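Local structure of acyl-homoserine-lactone synthase (Pseudomonas aeruginosa, 1RO5) at residues W69-T74 with W100-F105. The protein makes the quorum-sensing signal N-(3-oxododecanoyl)homoserine lactone from S-adenosyl-L-methionine and a fatty acyl group carried on acyl carrier protein. Numbering follows the deposited sequence.
Sequences WRILDT and WELSRF
Arg70 and Ser103 form one hydrogen-bonded pair of the antiparallel segments 69-74 and 100-105, with Ser103 N 2.9 Å from Arg70 O; Leu72 and Glu101 form the next, where Glu101 N reaches Leu72 O at 2.7 Å in an almost straight bond (177°), making four backbone bonds in all. At the non-hydrogen-bonded pair between them, Ile71 opposite Leu102, the CA-H groups of both residues lean on carbonyl oxygens.

The side-chain hydrogen bond between the strands lies on the face of Arg70, Leu72, Glu101 and Ser103: Ser103 OG takes the N-H of Arg70 NE at 2.9 Å, in the guanidinium plane. The Arg70 chain leaves with CG anti to the backbone N (chi1 174°) and bends at chi3, which turns NE toward the serine. Arg104 CG sits over one face of this guanidinium, near its rim, 3.6 Å from Arg70 NH2. Acidic residues probably balance the two neighbouring arginines: Asp47 and Asp50 form salt bridges with Arg70, and Glu45 with Arg104, whose NH2 also bonds to Trp36 O.

These strands are central in the mixed sheet of the alpha-beta-alpha sandwich, a fold related to acetyltransferases; strand 55-61 pairs with the first and strand 139-145, in parallel, with the second.

Apolar packing dominates the face bearing Ile71 and Leu102, whose CG1 and CD2 meet at 3.6 Å; both side chains touch Leu128 of helix 118-133. Ile71 CG2 lies 3.2 Å from the plane of the Trp100 ring, near its rim. Trp69 and Phe105 overlap as an offset stack, but too tightly for its detail to be trusted.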
loop_
_atom_site.group_PDB
_atom_site.type_symbol
_atom_site.label_atom_id
_atom_site.label_comp_id
_atom_site.label_asym_id
_atom_site.label_seq_id
_atom_site.Cartn_x
_atom_site.Cartn_y
_atom_site.Cartn_z
ATOM N N TRP A 69 1.047 -1.487 4.993
ATOM C CA TRP A 69 0.843 -1.531 3.598
ATOM C C TRP A 69 1.635 -2.751 3.192
ATOM O O TRP A 69 2.674 -3.062 3.783
ATOM C CB TRP A 69 1.548 -0.335 3.023
ATOM C CG TRP A 69 0.634 0.648 2.539
ATOM C CD1 TRP A 69 0.292 0.832 1.238
ATOM C CD2 TRP A 69 -0.130 1.605 3.301
ATOM N NE1 TRP A 69 -0.646 1.839 1.134
ATOM C CE2 TRP A 69 -0.919 2.328 2.387
ATOM C CE3 TRP A 69 -0.230 1.922 4.665
ATOM C CZ2 TRP A 69 -1.795 3.350 2.786
ATOM C CZ3 TRP A 69 -1.092 2.944 5.072
ATOM C CH2 TRP A 69 -1.876 3.633 4.136
ATOM N N ARG A 70 1.190 -3.435 2.143
ATOM C CA ARG A 70 1.904 -4.602 1.618
ATOM C C ARG A 70 2.377 -4.238 0.194
ATOM O O ARG A 70 1.659 -3.551 -0.561
ATOM C CB ARG A 70 0.916 -5.789 1.592
ATOM C CG ARG A 70 1.524 -7.013 0.922
ATOM C CD ARG A 70 0.663 -8.246 1.075
ATOM N NE ARG A 70 -0.639 -8.276 0.329
ATOM C CZ ARG A 70 -1.578 -9.242 0.560
ATOM N NH1 ARG A 70 -1.357 -10.192 1.490
ATOM N NH2 ARG A 70 -2.732 -9.262 -0.153
ATOM N N ILE A 71 3.524 -4.749 -0.185
ATOM C CA ILE A 71 4.105 -4.538 -1.459
ATOM C C ILE A 71 4.481 -5.863 -2.075
ATOM O O ILE A 71 5.081 -6.713 -1.412
ATOM C CB ILE A 71 5.448 -3.764 -1.322
ATOM C CG1 ILE A 71 5.175 -2.356 -0.822
ATOM C CG2 ILE A 71 6.086 -3.600 -2.707
ATOM C CD1 ILE A 71 5.339 -2.249 0.646
ATOM N N LEU A 72 4.148 -6.029 -3.380
ATOM C CA LEU A 72 4.364 -7.313 -4.103
ATOM C C LEU A 72 5.018 -6.969 -5.404
ATOM O O LEU A 72 4.560 -5.915 -6.055
ATOM C CB LEU A 72 3.006 -8.029 -4.419
ATOM C CG LEU A 72 2.353 -8.626 -3.185
ATOM C CD1 LEU A 72 1.022 -9.122 -3.641
ATOM C CD2 LEU A 72 3.213 -9.802 -2.694
ATOM N N ASP A 73 6.036 -7.764 -5.810
ATOM C CA ASP A 73 6.619 -7.673 -7.150
ATOM C C ASP A 73 5.625 -8.001 -8.168
ATOM O O ASP A 73 4.828 -8.954 -8.000
ATOM C CB ASP A 73 7.814 -8.669 -7.337
ATOM C CG ASP A 73 8.925 -8.510 -6.255
ATOM O OD1 ASP A 73 9.237 -7.393 -5.748
ATOM O OD2 ASP A 73 9.493 -9.490 -5.822
ATOM N N THR A 74 5.717 -7.318 -9.319
ATOM C CA THR A 74 4.786 -7.627 -10.419
ATOM C C THR A 74 5.289 -8.694 -11.311
ATOM O O THR A 74 4.592 -9.106 -12.287
ATOM C CB THR A 74 4.481 -6.372 -11.357
ATOM O OG1 THR A 74 5.743 -5.800 -11.727
ATOM C CG2 THR A 74 3.764 -5.292 -10.500
ATOM N N TRP A 100 6.011 -2.422 -8.724
ATOM C CA TRP A 100 5.517 -3.137 -7.592
ATOM C C TRP A 100 4.073 -2.789 -7.421
ATOM O O TRP A 100 3.600 -1.742 -7.844
ATOM C CB TRP A 100 6.296 -2.672 -6.329
ATOM C CG TRP A 100 7.677 -3.190 -6.133
ATOM C CD1 TRP A 100 8.277 -4.210 -6.786
ATOM C CD2 TRP A 100 8.642 -2.701 -5.194
ATOM N NE1 TRP A 100 9.540 -4.432 -6.267
ATOM C CE2 TRP A 100 9.785 -3.494 -5.310
ATOM C CE3 TRP A 100 8.651 -1.650 -4.282
ATOM C CZ2 TRP A 100 10.893 -3.299 -4.544
ATOM C CZ3 TRP A 100 9.728 -1.463 -3.526
ATOM C CH2 TRP A 100 10.850 -2.295 -3.648
ATOM N N GLU A 101 3.370 -3.644 -6.743
ATOM C CA GLU A 101 2.010 -3.440 -6.392
ATOM C C GLU A 101 1.852 -3.195 -4.910
ATOM O O GLU A 101 2.575 -3.817 -4.083
ATOM C CB GLU A 101 1.179 -4.703 -6.726
ATOM C CG GLU A 101 -0.287 -4.377 -6.411
ATOM C CD GLU A 101 -1.230 -5.567 -6.185
ATOM O OE1 GLU A 101 -0.844 -6.568 -5.579
ATOM O OE2 GLU A 101 -2.368 -5.426 -6.542
ATOM N N LEU A 102 0.986 -2.225 -4.575
ATOM C CA LEU A 102 0.610 -1.972 -3.206
ATOM C C LEU A 102 -0.775 -2.588 -2.984
ATOM O O LEU A 102 -1.682 -2.506 -3.872
ATOM C CB LEU A 102 0.524 -0.490 -2.909
ATOM C CG LEU A 102 1.682 0.390 -3.331
ATOM C CD1 LEU A 102 1.333 1.765 -2.952
ATOM C CD2 LEU A 102 2.950 -0.117 -2.596
ATOM N N SER A 103 -0.991 -3.067 -1.740
ATOM C CA SER A 103 -2.252 -3.643 -1.375
ATOM C C SER A 103 -2.489 -3.604 0.089
ATOM O O SER A 103 -1.577 -3.343 0.849
ATOM C CB SER A 103 -2.348 -5.101 -1.932
ATOM O OG SER A 103 -1.418 -5.985 -1.352
ATOM N N ARG A 104 -3.710 -3.854 0.544
ATOM C CA ARG A 104 -3.945 -3.953 2.011
ATOM C C ARG A 104 -3.546 -2.721 2.817
ATOM O O ARG A 104 -2.908 -2.857 3.853
ATOM C CB ARG A 104 -3.310 -5.234 2.605
ATOM C CG ARG A 104 -3.848 -6.554 2.018
ATOM C CD ARG A 104 -5.344 -6.626 2.281
ATOM N NE ARG A 104 -5.997 -7.915 2.022
ATOM C CZ ARG A 104 -6.960 -8.138 1.084
ATOM N NH1 ARG A 104 -7.432 -7.189 0.240
ATOM N NH2 ARG A 104 -7.500 -9.316 1.014
ATOM N N PHE A 105 -3.973 -1.517 2.397
ATOM C CA PHE A 105 -3.772 -0.306 3.181
ATOM C C PHE A 105 -4.598 -0.382 4.364
ATOM O O PHE A 105 -5.767 -0.369 4.254
ATOM C CB PHE A 105 -4.087 1.091 2.522
ATOM C CG PHE A 105 -3.695 1.226 1.102
ATOM C CD1 PHE A 105 -2.885 0.275 0.497
ATOM C CD2 PHE A 105 -4.252 2.231 0.332
ATOM C CE1 PHE A 105 -2.581 0.329 -0.901
ATOM C CE2 PHE A 105 -3.920 2.323 -1.044
ATOM C CZ PHE A 105 -3.062 1.334 -1.634
#